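Local coordinates for acyl-CoA dehydrogenase (Thermus thermophilus, PDB 2Z1Q), which probably catalyses the FAD-dependent oxidation of saturated acyl-CoA thioesters to 2,3-dehydroacyl-CoA, passing the two hydrogens on to an acceptor, at residues 60-65 / 107-112; 146-151 / 155-160; 217-222 / 227-232; 258-263 / 396-401. All blocks are in the same frame, centred on the assembly; numbering follows the deposited sequence.

Contact 1: residues 60-65 / 107-112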
# COMPACT_ATOMS: atom_id res chain seq x y z
N GLU B 60 27.11 -11.01 6.19
CA GLU B 60 28.02 -11.22 7.31
C GLU B 60 28.53 -9.89 7.89
O GLU B 60 29.11 -9.86 8.97
CB GLU B 60 29.20 -12.11 6.88
CG GLU B 60 30.14 -11.49 5.86
CD GLU B 60 29.65 -11.64 4.43
OE1 GLU B 60 30.48 -11.48 3.51
OE2 GLU B 60 28.45 -11.91 4.22
N LEU B 61 28.29 -8.80 7.16
CA LEU B 61 28.70 -7.49 7.63
C LEU B 61 27.89 -7.12 8.88
O LEU B 61 28.26 -6.20 9.61
CB LEU B 61 28.52 -6.46 6.51
CG LEU B 61 29.76 -6.04 5.71
CD1 LEU B 61 30.76 -7.18 5.59
CD2 LEU B 61 29.31 -5.56 4.33
N ASN B 62 26.80 -7.85 9.12
CA ASN B 62 25.96 -7.63 10.30
C ASN B 62 26.78 -7.91 11.58
O ASN B 62 26.54 -7.30 12.62
CB ASN B 62 24.74 -8.58 10.31
CG ASN B 62 23.55 -8.03 9.53
OD1 ASN B 62 23.19 -8.55 8.47
ND2 ASN B 62 22.91 -6.99 10.06
N VAL B 63 27.74 -8.84 11.50
CA VAL B 63 28.54 -9.20 12.67
C VAL B 63 29.39 -8.03 13.17
O VAL B 63 29.30 -7.63 14.32
CB VAL B 63 29.43 -10.42 12.38
CG1 VAL B 63 30.25 -10.78 13.61
CG2 VAL B 63 28.57 -11.60 11.97
N PRO B 64 30.25 -7.48 12.30
CA PRO B 64 31.07 -6.37 12.77
C PRO B 64 30.19 -5.17 13.18
O PRO B 64 30.52 -4.46 14.13
CB PRO B 64 31.97 -6.08 11.58
CG PRO B 64 31.14 -6.52 10.40
CD PRO B 64 30.58 -7.82 10.91
N LEU B 65 29.08 -4.95 12.47
CA LEU B 65 28.18 -3.84 12.80
C LEU B 65 27.56 -4.05 14.17
O LEU B 65 27.39 -3.10 14.93
CB LEU B 65 27.05 -3.72 11.77
CG LEU B 65 27.38 -2.91 10.52
CD1 LEU B 65 26.26 -3.06 9.52
CD2 LEU B 65 27.59 -1.44 10.89
N SER B 107 18.07 -2.91 11.12
CA SER B 107 17.11 -2.64 12.19
C SER B 107 16.54 -3.97 12.70
O SER B 107 16.34 -4.14 13.91
CB SER B 107 16.00 -1.73 11.68
OG SER B 107 15.31 -2.35 10.60
N VAL B 108 16.26 -4.90 11.79
CA VAL B 108 15.72 -6.20 12.20
C VAL B 108 16.82 -6.99 12.92
O VAL B 108 16.57 -7.65 13.92
CB VAL B 108 15.17 -7.00 10.99
CG1 VAL B 108 14.66 -8.37 11.42
CG2 VAL B 108 14.03 -6.21 10.35
N THR B 109 18.05 -6.90 12.42
CA THR B 109 19.18 -7.59 13.06
C THR B 109 19.26 -7.13 14.52
O THR B 109 19.22 -7.94 15.43
CB THR B 109 20.51 -7.26 12.35
OG1 THR B 109 20.39 -7.56 10.96
CG2 THR B 109 21.65 -8.06 12.96
N TYR B 110 19.34 -5.81 14.71
CA TYR B 110 19.40 -5.21 16.04
C TYR B 110 18.15 -5.57 16.86
O TYR B 110 18.26 -6.05 18.00
CB TYR B 110 19.48 -3.68 15.93
CG TYR B 110 19.40 -2.94 17.26
CD1 TYR B 110 20.52 -2.81 18.06
CD2 TYR B 110 18.19 -2.40 17.71
CE1 TYR B 110 20.46 -2.17 19.29
CE2 TYR B 110 18.12 -1.75 18.96
CZ TYR B 110 19.27 -1.64 19.74
OH TYR B 110 19.29 -1.03 20.97
N GLY B 111 16.98 -5.35 16.27
CA GLY B 111 15.73 -5.63 16.95
C GLY B 111 15.55 -7.07 17.41
O GLY B 111 15.18 -7.31 18.56
N ALA B 112 15.82 -8.03 16.54
CA ALA B 112 15.65 -9.42 16.92
C ALA B 112 16.61 -9.75 18.08
O ALA B 112 16.23 -10.40 19.05
CB ALA B 112 15.91 -10.32 15.73

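Contact 2: residues 146-151 / 155-160. With FAD (flavin-adenine dinucleotide), chain D.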
# COMPACT_ATOMS: atom_id res chain seq x y z
N TYR B 146 15.84 -16.01 17.83
CA TYR B 146 14.62 -16.50 18.46
C TYR B 146 13.92 -17.45 17.49
O TYR B 146 13.56 -17.05 16.38
CB TYR B 146 13.73 -15.29 18.73
CG TYR B 146 12.52 -15.54 19.59
CD1 TYR B 146 12.64 -15.76 20.95
CD2 TYR B 146 11.24 -15.48 19.04
CE1 TYR B 146 11.51 -15.89 21.76
CE2 TYR B 146 10.11 -15.61 19.82
CZ TYR B 146 10.25 -15.81 21.18
OH TYR B 146 9.12 -15.93 21.96
N CYS B 147 13.72 -18.69 17.91
CA CYS B 147 13.10 -19.68 17.05
C CYS B 147 11.78 -20.20 17.57
O CYS B 147 11.72 -21.20 18.29
CB CYS B 147 14.08 -20.84 16.83
SG CYS B 147 15.41 -20.39 15.84
N LEU B 148 10.71 -19.53 17.17
CA LEU B 148 9.38 -19.89 17.59
C LEU B 148 8.51 -20.38 16.44
O LEU B 148 7.92 -21.44 16.51
CB LEU B 148 8.73 -18.70 18.27
CG LEU B 148 7.26 -18.87 18.67
CD1 LEU B 148 7.12 -20.18 19.41
CD2 LEU B 148 6.79 -17.70 19.52
N THR B 149 8.46 -19.58 15.38
CA THR B 149 7.65 -19.90 14.21
C THR B 149 8.08 -21.17 13.47
O THR B 149 9.26 -21.49 13.40
CB THR B 149 7.66 -18.70 13.23
OG1 THR B 149 7.03 -17.57 13.85
CG2 THR B 149 6.91 -19.05 11.95
N GLU B 150 7.11 -21.89 12.92
CA GLU B 150 7.38 -23.11 12.16
C GLU B 150 6.57 -23.06 10.87
O GLU B 150 5.63 -22.26 10.75
CB GLU B 150 7.01 -24.36 12.99
CG GLU B 150 7.79 -24.46 14.31
CD GLU B 150 7.58 -25.78 15.03
OE1 GLU B 150 6.96 -26.70 14.47
OE2 GLU B 150 8.06 -25.90 16.18
N PRO B 151 6.92 -23.89 9.88
CA PRO B 151 6.21 -23.93 8.59
C PRO B 151 4.68 -23.99 8.77
O PRO B 151 3.95 -23.26 8.11
CB PRO B 151 6.80 -25.17 7.91
CG PRO B 151 8.22 -25.17 8.42
CD PRO B 151 8.07 -24.82 9.88
N SER B 155 0.90 -17.49 13.59
CA SER B 155 0.12 -16.70 14.55
C SER B 155 -0.22 -17.58 15.73
O SER B 155 -0.35 -17.11 16.86
CB SER B 155 -1.16 -16.18 13.90
OG SER B 155 -0.87 -15.25 12.87
N ASP B 156 -0.36 -18.87 15.46
CA ASP B 156 -0.66 -19.81 16.52
C ASP B 156 0.67 -20.46 16.89
O ASP B 156 0.90 -21.64 16.65
CB ASP B 156 -1.65 -20.85 16.01
CG ASP B 156 -2.13 -21.78 17.10
OD1 ASP B 156 -2.93 -22.68 16.78
OD2 ASP B 156 -1.73 -21.61 18.27
N ALA B 157 1.55 -19.64 17.46
CA ALA B 157 2.89 -20.06 17.87
C ALA B 157 2.88 -21.32 18.71
O ALA B 157 3.69 -22.23 18.49
CB ALA B 157 3.58 -18.92 18.63
N LEU B 158 1.97 -21.39 19.67
CA LEU B 158 1.90 -22.55 20.55
C LEU B 158 1.54 -23.84 19.79
O LEU B 158 1.44 -24.91 20.38
CB LEU B 158 0.90 -22.28 21.69
CG LEU B 158 1.08 -20.95 22.46
CD1 LEU B 158 0.06 -20.89 23.60
CD2 LEU B 158 2.50 -20.80 23.01
N ALA B 159 1.36 -23.74 18.48
CA ALA B 159 1.04 -24.92 17.70
C ALA B 159 2.32 -25.59 17.20
O ALA B 159 2.27 -26.64 16.56
CB ALA B 159 0.15 -24.56 16.51
N ALA B 160 3.46 -24.98 17.50
CA ALA B 160 4.74 -25.54 17.07
C ALA B 160 4.79 -27.03 17.40
O ALA B 160 4.30 -27.46 18.45
CB ALA B 160 5.89 -24.81 17.76
PA FAD D . -0.34 -16.88 8.06
O1A FAD D . 0.70 -16.16 7.37
O2A FAD D . -0.16 -18.35 8.67
O5B FAD D . -1.49 -16.02 8.69
C5B FAD D . -2.39 -15.60 7.66
C4B FAD D . -3.45 -14.94 8.52
O4B FAD D . -3.26 -14.57 9.82
C3B FAD D . -4.55 -13.99 7.86
O3B FAD D . -5.57 -14.76 7.22
C2B FAD D . -4.95 -13.33 9.25
O2B FAD D . -6.28 -12.82 9.34
C1B FAD D . -4.64 -14.63 9.94
N9A FAD D . -5.13 -14.98 11.24
C8A FAD D . -4.40 -15.77 12.08
N7A FAD D . -5.05 -15.99 13.17
C5A FAD D . -6.23 -15.33 13.12
C6A FAD D . -7.34 -15.20 14.00
N6A FAD D . -7.31 -15.84 15.22
N1A FAD D . -8.39 -14.44 13.59
C2A FAD D . -8.42 -13.85 12.40
N3A FAD D . -7.41 -13.97 11.57
C4A FAD D . -6.30 -14.68 11.85
N1 FAD D . 9.76 -15.83 13.69
C2 FAD D . 10.49 -16.07 14.80
O2 FAD D . 10.09 -16.90 15.60
N3 FAD D . 11.67 -15.44 15.06
C4 FAD D . 12.21 -14.51 14.21
O4 FAD D . 13.26 -13.96 14.44
C4X FAD D . 11.46 -14.21 12.96
N5 FAD D . 11.92 -13.34 12.03
C5X FAD D . 11.24 -13.12 10.88
C6 FAD D . 11.75 -12.24 9.86
C7 FAD D . 11.05 -12.07 8.66
C7M FAD D . 11.62 -11.16 7.59
C8 FAD D . 9.81 -12.75 8.44
C8M FAD D . 9.03 -12.60 7.16
C9 FAD D . 9.30 -13.58 9.41
C9A FAD D . 9.99 -13.80 10.64
N10 FAD D . 9.47 -14.69 11.60
C10 FAD D . 10.17 -14.94 12.76
C1' FAD D . 8.22 -15.33 11.26
C2' FAD D . 6.98 -14.72 11.92
O2' FAD D . 7.01 -14.89 13.33
C3' FAD D . 5.89 -15.50 11.26
O3' FAD D . 5.96 -15.21 9.83
C4' FAD D . 4.49 -15.16 11.70
O4' FAD D . 4.24 -15.41 13.08
C5' FAD D . 3.70 -16.02 10.78
O5' FAD D . 2.37 -15.89 10.89
P FAD D . 1.94 -16.70 9.58
O1P FAD D . 2.70 -16.13 8.43
O2P FAD D . 2.32 -18.28 9.72
O3P FAD D . 0.34 -16.40 9.46
O HOH W 1 5.46 -21.66 16.42

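Contact 3: residues 217-222 / 227-232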
# COMPACT_ATOMS: atom_id res chain seq x y z
N GLY B 217 18.83 -23.51 6.54
CA GLY B 217 18.54 -23.48 5.11
C GLY B 217 19.16 -22.22 4.53
O GLY B 217 19.64 -21.37 5.29
N PRO B 218 19.18 -22.06 3.19
CA PRO B 218 19.75 -20.87 2.55
C PRO B 218 19.00 -19.61 2.93
O PRO B 218 17.88 -19.67 3.47
CB PRO B 218 19.63 -21.19 1.07
CG PRO B 218 18.39 -22.01 1.01
CD PRO B 218 18.52 -22.93 2.20
N GLU B 219 19.62 -18.46 2.67
CA GLU B 219 19.02 -17.18 2.99
C GLU B 219 17.66 -17.05 2.29
O GLU B 219 17.54 -17.29 1.08
CB GLU B 219 19.96 -16.05 2.54
CG GLU B 219 21.09 -15.73 3.55
CD GLU B 219 20.57 -15.35 4.93
OE1 GLU B 219 19.50 -14.71 4.99
OE2 GLU B 219 21.22 -15.68 5.94
N GLU B 220 16.62 -16.72 3.04
CA GLU B 220 15.30 -16.57 2.43
C GLU B 220 15.36 -15.38 1.48
O GLU B 220 16.06 -14.40 1.77
CB GLU B 220 14.23 -16.31 3.49
CG GLU B 220 13.89 -17.49 4.38
CD GLU B 220 13.12 -18.57 3.65
OE1 GLU B 220 12.77 -18.35 2.48
OE2 GLU B 220 12.87 -19.64 4.26
N LYS B 221 14.67 -15.45 0.36
CA LYS B 221 14.65 -14.31 -0.55
C LYS B 221 13.33 -13.57 -0.34
O LYS B 221 12.27 -14.09 -0.66
CB LYS B 221 14.79 -14.77 -2.00
CG LYS B 221 16.09 -15.53 -2.30
CD LYS B 221 16.27 -15.67 -3.80
CE LYS B 221 17.67 -16.17 -4.18
NZ LYS B 221 17.86 -17.62 -3.94
N LYS B 222 13.38 -12.37 0.23
CA LYS B 222 12.13 -11.65 0.48
C LYS B 222 12.00 -10.35 -0.31
O LYS B 222 12.95 -9.91 -0.96
CB LYS B 222 11.96 -11.38 1.97
CG LYS B 222 13.19 -10.84 2.66
CD LYS B 222 13.94 -11.95 3.39
CE LYS B 222 15.28 -11.46 3.97
NZ LYS B 222 15.19 -10.72 5.26
N ALA B 227 18.97 -6.63 3.91
CA ALA B 227 20.16 -6.54 4.75
C ALA B 227 20.01 -7.43 5.98
O ALA B 227 20.94 -7.58 6.76
CB ALA B 227 20.40 -5.10 5.20
N SER B 228 18.83 -8.01 6.16
CA SER B 228 18.63 -8.86 7.33
C SER B 228 18.80 -10.32 6.97
O SER B 228 18.46 -10.74 5.85
CB SER B 228 17.24 -8.62 7.94
OG SER B 228 17.02 -9.43 9.09
N SER B 229 19.34 -11.10 7.91
CA SER B 229 19.53 -12.53 7.69
C SER B 229 18.31 -13.25 8.18
O SER B 229 17.89 -13.06 9.33
CB SER B 229 20.74 -13.09 8.45
OG SER B 229 20.62 -14.50 8.60
N THR B 230 17.74 -14.09 7.31
CA THR B 230 16.58 -14.88 7.66
C THR B 230 16.73 -16.26 7.03
O THR B 230 16.79 -16.41 5.81
CB THR B 230 15.27 -14.22 7.16
OG1 THR B 230 15.38 -12.80 7.21
CG2 THR B 230 14.11 -14.64 8.05
N ARG B 231 16.81 -17.28 7.86
CA ARG B 231 16.97 -18.64 7.37
C ARG B 231 16.07 -19.58 8.13
O ARG B 231 15.52 -19.25 9.18
CB ARG B 231 18.43 -19.11 7.54
CG ARG B 231 19.47 -18.46 6.63
CD ARG B 231 20.88 -18.67 7.20
NE ARG B 231 21.94 -18.21 6.30
CZ ARG B 231 22.57 -18.98 5.42
NH1 ARG B 231 22.25 -20.26 5.30
NH2 ARG B 231 23.52 -18.46 4.65
N GLN B 232 15.93 -20.78 7.60
CA GLN B 232 15.13 -21.80 8.23
C GLN B 232 16.10 -22.56 9.13
O GLN B 232 17.23 -22.84 8.72
CB GLN B 232 14.55 -22.72 7.17
CG GLN B 232 13.53 -23.67 7.67
CD GLN B 232 13.02 -24.55 6.56
OE1 GLN B 232 13.76 -25.37 6.01
NE2 GLN B 232 11.75 -24.39 6.21
O HOH W 2 15.99 -21.38 4.67
O HOH W 3 23.88 -15.27 5.71

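Contact 4: residues 258-263 / 396-401. With FAD (flavin-adenine dinucleotide), chain D.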
# COMPACT_ATOMS: atom_id res chain seq x y z
N ASN B 258 5.39 -12.45 26.89
CA ASN B 258 6.02 -11.26 27.45
C ASN B 258 6.96 -10.52 26.53
O ASN B 258 7.03 -9.29 26.58
CB ASN B 258 6.76 -11.58 28.75
CG ASN B 258 5.81 -11.77 29.90
OD1 ASN B 258 5.40 -12.89 30.20
ND2 ASN B 258 5.42 -10.67 30.54
N VAL B 259 7.69 -11.24 25.68
CA VAL B 259 8.59 -10.55 24.78
C VAL B 259 7.79 -9.74 23.75
O VAL B 259 8.23 -8.68 23.31
CB VAL B 259 9.57 -11.53 24.08
CG1 VAL B 259 10.37 -12.28 25.16
CG2 VAL B 259 8.82 -12.50 23.18
N LEU B 260 6.61 -10.24 23.39
CA LEU B 260 5.77 -9.54 22.43
C LEU B 260 5.42 -8.12 22.87
O LEU B 260 5.30 -7.24 22.02
CB LEU B 260 4.48 -10.34 22.16
CG LEU B 260 4.55 -11.42 21.07
CD1 LEU B 260 3.37 -12.39 21.22
CD2 LEU B 260 4.56 -10.77 19.70
N ASN B 261 5.25 -7.87 24.17
CA ASN B 261 4.91 -6.52 24.60
C ASN B 261 5.99 -5.51 24.25
O ASN B 261 5.69 -4.41 23.80
CB ASN B 261 4.64 -6.46 26.12
CG ASN B 261 3.38 -7.19 26.52
OD1 ASN B 261 2.41 -7.26 25.76
ND2 ASN B 261 3.37 -7.72 27.74
N VAL B 262 7.25 -5.88 24.45
CA VAL B 262 8.36 -4.99 24.15
C VAL B 262 8.54 -4.86 22.65
O VAL B 262 8.78 -3.76 22.12
CB VAL B 262 9.64 -5.52 24.77
CG1 VAL B 262 10.84 -4.70 24.29
CG2 VAL B 262 9.52 -5.48 26.29
N GLY B 263 8.46 -5.99 21.96
CA GLY B 263 8.62 -5.96 20.52
C GLY B 263 7.61 -5.03 19.87
O GLY B 263 7.94 -4.33 18.92
N ILE B 396 2.97 -7.37 9.72
CA ILE B 396 2.98 -8.82 9.99
C ILE B 396 3.74 -9.15 11.27
O ILE B 396 3.29 -9.97 12.07
CB ILE B 396 3.56 -9.57 8.79
CG1 ILE B 396 2.67 -9.30 7.59
CG2 ILE B 396 3.67 -11.07 9.07
CD1 ILE B 396 3.17 -9.90 6.34
N PHE B 397 4.89 -8.49 11.46
CA PHE B 397 5.75 -8.64 12.64
C PHE B 397 5.02 -8.38 13.96
O PHE B 397 4.05 -7.62 14.00
CB PHE B 397 6.92 -7.63 12.60
CG PHE B 397 8.10 -8.06 11.77
CD1 PHE B 397 8.28 -9.40 11.44
CD2 PHE B 397 9.07 -7.14 11.38
CE1 PHE B 397 9.40 -9.80 10.73
CE2 PHE B 397 10.20 -7.54 10.67
CZ PHE B 397 10.37 -8.87 10.34
N GLU B 398 5.51 -8.99 15.03
CA GLU B 398 4.95 -8.81 16.37
C GLU B 398 3.46 -9.10 16.38
O GLU B 398 2.69 -8.43 17.07
CB GLU B 398 5.15 -7.36 16.84
CG GLU B 398 6.55 -6.80 16.60
CD GLU B 398 7.61 -7.53 17.39
OE1 GLU B 398 8.78 -7.54 16.94
OE2 GLU B 398 7.30 -8.10 18.46
N GLY B 399 3.05 -10.10 15.61
CA GLY B 399 1.64 -10.42 15.50
C GLY B 399 1.10 -9.56 14.37
O GLY B 399 1.44 -8.37 14.27
N THR B 400 0.30 -10.16 13.49
CA THR B 400 -0.28 -9.44 12.37
C THR B 400 -1.22 -8.40 12.97
O THR B 400 -1.63 -8.53 14.13
CB THR B 400 -1.11 -10.37 11.46
OG1 THR B 400 -2.28 -10.80 12.16
CG2 THR B 400 -0.30 -11.59 11.05
N ASN B 401 -1.59 -7.40 12.17
CA ASN B 401 -2.49 -6.37 12.67
C ASN B 401 -3.88 -6.93 12.95
O ASN B 401 -4.63 -6.36 13.74
CB ASN B 401 -2.53 -5.20 11.69
CG ASN B 401 -1.29 -4.34 11.79
OD1 ASN B 401 -0.43 -4.59 12.64
ND2 ASN B 401 -1.18 -3.34 10.94
PA FAD D . -0.34 -16.88 8.06
O1A FAD D . 0.70 -16.16 7.37
O2A FAD D . -0.16 -18.35 8.67
O5B FAD D . -1.49 -16.02 8.69
C5B FAD D . -2.39 -15.60 7.66
C4B FAD D . -3.45 -14.94 8.52
O4B FAD D . -3.26 -14.57 9.82
C3B FAD D . -4.55 -13.99 7.86
O3B FAD D . -5.57 -14.76 7.22
C2B FAD D . -4.95 -13.33 9.25
O2B FAD D . -6.28 -12.82 9.34
C1B FAD D . -4.64 -14.63 9.94
N9A FAD D . -5.13 -14.98 11.24
C8A FAD D . -4.40 -15.77 12.08
N7A FAD D . -5.05 -15.99 13.17
C5A FAD D . -6.23 -15.33 13.12
C6A FAD D . -7.34 -15.20 14.00
N6A FAD D . -7.31 -15.84 15.22
N1A FAD D . -8.39 -14.44 13.59
C2A FAD D . -8.42 -13.85 12.40
N3A FAD D . -7.41 -13.97 11.57
C4A FAD D . -6.30 -14.68 11.85
N1 FAD D . 9.76 -15.83 13.69
C2 FAD D . 10.49 -16.07 14.80
O2 FAD D . 10.09 -16.90 15.60
N3 FAD D . 11.67 -15.44 15.06
C4 FAD D . 12.21 -14.51 14.21
O4 FAD D . 13.26 -13.96 14.44
C4X FAD D . 11.46 -14.21 12.96
N5 FAD D . 11.92 -13.34 12.03
C5X FAD D . 11.24 -13.12 10.88
C6 FAD D . 11.75 -12.24 9.86
C7 FAD D . 11.05 -12.07 8.66
C7M FAD D . 11.62 -11.16 7.59
C8 FAD D . 9.81 -12.75 8.44
C8M FAD D . 9.03 -12.60 7.16
C9 FAD D . 9.30 -13.58 9.41
C9A FAD D . 9.99 -13.80 10.64
N10 FAD D . 9.47 -14.69 11.60
C10 FAD D . 10.17 -14.94 12.76
C1' FAD D . 8.22 -15.33 11.26
C2' FAD D . 6.98 -14.72 11.92
O2' FAD D . 7.01 -14.89 13.33
C3' FAD D . 5.89 -15.50 11.26
O3' FAD D . 5.96 -15.21 9.83
C4' FAD D . 4.49 -15.16 11.70
O4' FAD D . 4.24 -15.41 13.08
C5' FAD D . 3.70 -16.02 10.78
O5' FAD D . 2.37 -15.89 10.89
P FAD D . 1.94 -16.70 9.58
O1P FAD D . 2.70 -16.13 8.43
O2P FAD D . 2.32 -18.28 9.72
O3P FAD D . 0.34 -16.40 9.46
O HOH W 4 10.00 -4.84 17.29

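Contact 1: residues 60-65 / 107-112
N62 and T109 meet across the gap between two helices of the all-helical N-terminal domain and make the whole contact, burying 46 Å² of T109 and 45 Å² of N62. Their CA atoms are 7.3 Å apart, and each side chain leaves its helix toward the other. Besides its methyl group, threonine brings a small hydroxyl, asparagine a short, flat amide; both are short enough to meet at this spacing. The two meet obliquely. T109 turns its branches so that CG2 lies anti to the backbone N and OG1 beside it (chi1 -55°), and both reach the asparagine. Methyl CG2 comes to 4.1 Å from N62 CB and 3.9 Å from N62 CG, a glancing van der Waals touch. Hydroxyl OG1 is 3.5 Å from N62 CG and thus close to the amide end, whose two atoms are probably exchanged in the model, which leaves the polar pairing unsettled.

N62 stands near the start of helix 62-71, just after the 3-10 turn 60-61, and also packs on F106 and F187. T109 belongs to helix 106-117 and leans on N184 as well. One turn further along helix 62-71, L65 adds apolar packing against F106. Since both N62 and T109 are buried, an alanine at N62 would probably leave the T109 hydroxyl without its polar neighbour and open a gap between the helices. The chemistry is that of a single small polar pair inside the domain, with apolar packing round it, joining two helices at one point, the T109 side chain lying about 10 Å from the bound FAD.

Contact 2: residues 146-151 / 155-160
E150 lays its carboxylate against the methyl group of A160, while L148 meets A157 methyl to methyl; these two pairs bring the loop after strand 144-147 back upon itself. With CG beside its backbone N (chi1 -59°) and the chain extended beyond it, E150 reaches across so that CD lies 3.4 Å and OE2 2.9 Å from A160 CB, a tight fit that alanine, having only a methyl, suits. The same carboxylate has its polar partners just beyond: OE2 forms a salt bridge with K179 and a hydrogen bond with T162 OG1, and OE1 accepts the backbone N-H of K161. A leucine in its place would probably leave the K179 ammonium without its counter-charge and the loop end at K161 and T162 without these bonds.

L148 holds CG anti to the backbone N (chi1 174°), which sets both branches of its fork on A157 CB, CD2 at 3.5 Å and CD1 at 3.8 Å. Beside this touch a water donates to A157 O and to L148 O, though the second bond is doubtfully short; L148 O also takes a hydrogen bond from K179 NZ.

The first of the two segments reads the flavin. FAD N3 donates to Y146 O, O2 of the same ring accepts the backbone N-H groups of L148 and T149, each at 3.1 Å, and T149 OG1 bonds the ribityl hydroxyl O2'. Two N-H donors on O2 would probably favour electron density on the pyrimidine end of the flavin, and the buried carboxylate with its lysine probably helps hold the loop that supplies them.

Contact 3: residues 217-222 / 227-232
E219 folds back over the start of strand 230-235 and grips it with both carboxylate oxygens. From CB the chain turns sharply (chi2 -58°), bringing CG beside the R231 guanidinium, 3.8 Å from both NE and NH2. CD follows, and the oxygens divide the work. OE1 uses its syn lone pair to accept the backbone N-H of T230 at 3.0 Å and 157°. OE2 forms a salt bridge to R231 NE at 2.7 Å, though the N-H points poorly and the hydrogen bond itself is weak; it takes the S229 hydroxyl OG at 3.0 Å and a water besides, and S229 OG in turn receives the N-H of G186. Carboxylate and guanidinium planes stand 83° apart, so the pairing is one-pronged. Glutamate suits because it can bend back far enough to reach both charge and backbone, and the extended R231 lays one guanidinium face over E219 N and sends NH1 weakly to G217 O.

Backbone bonds flank this side chain: G217 N to Q232 O, and E220 N to T230 O, both 2.8 Å. Between them a water joins P218 O to Q232 N. Farther along, K222 NZ donates to T230 OG1 at 2.9 Å.

The contact continues irregularly from the antiparallel pair 214-216 / 230-235 of the middle-domain sheet, with 217-222 diverging from the strand. Strand 230-235 also pairs with strand 172-183, T230 touches FAD, A227 rests on helix 30-54, and K222 reaches Y378 of the second subunit.

Contact 4: residues 258-263 / 396-401
E398 and G263 meet where helix 252-288, a long helix of the helical C-terminal domain of acyl-CoA dehydrogenases, faces the loop before helix 401-407. The loop's sequence, with glutamate followed by glycine and threonine, is consistent with the one that carries the catalytic base in medium-chain relatives. The E398 chain bends at chi2 (-64°), and its carboxylate rests over the helix backbone, OE2 3.3 Å from G263 CA. Glycine suits the place, since a CB on G263 would clash with E398 OE2 as it stands. A water donates to both G263 O, at 2.7 Å, and E398 OE1, at 3.0 Å. One turn earlier, L260 sets CD2 against the E398 backbone, 3.9 Å from both its CA and its C, apolar packing beside the carboxylate.

The next shell fixes the loop itself. E398 takes a left-handed backbone conformation, and G399 has angles that only glycine adopts easily, so the chain can turn tightly here. R264 NE and N404 ND2 both donate to E398 O, K355 NZ holds F397 O, and T400 caps helix 401-407 as its N-cap, with OG1 accepting from I403 N. I396 packs on G374 of the second subunit.

One residue before the glutamate, F397 turns its ring away from residues 258-263, packs on L267 farther along the same helix and meets the cofactor, with the xylene carbon C7 of FAD at the ring's edge and in its plane, 3.5 Å from F397 CE1.

Overall arrangement
Along the chain contacts 1, 2 and 3 follow in series, and contact 4 closes last, so the order runs from the N-terminal helical domain through the middle sheet domain to the C-terminal helices. Contacts 2 and 3 share the middle sheet, their centres about 17 Å apart, and meet at P151 and Q232. Contact 1 borders contact 3, centres about 13 Å apart, with V108 against S228, and touches contact 4 through V108 and F397. Contact 4 lies about 13 Å from contact 2, centre to centre; V259 reaches Y146 there. Contacts 2, 3 and 4 all touch both FAD and the second subunit, so the middle and C-terminal domains and the dimer partner meet round the cofactor, with contact 1 behind them.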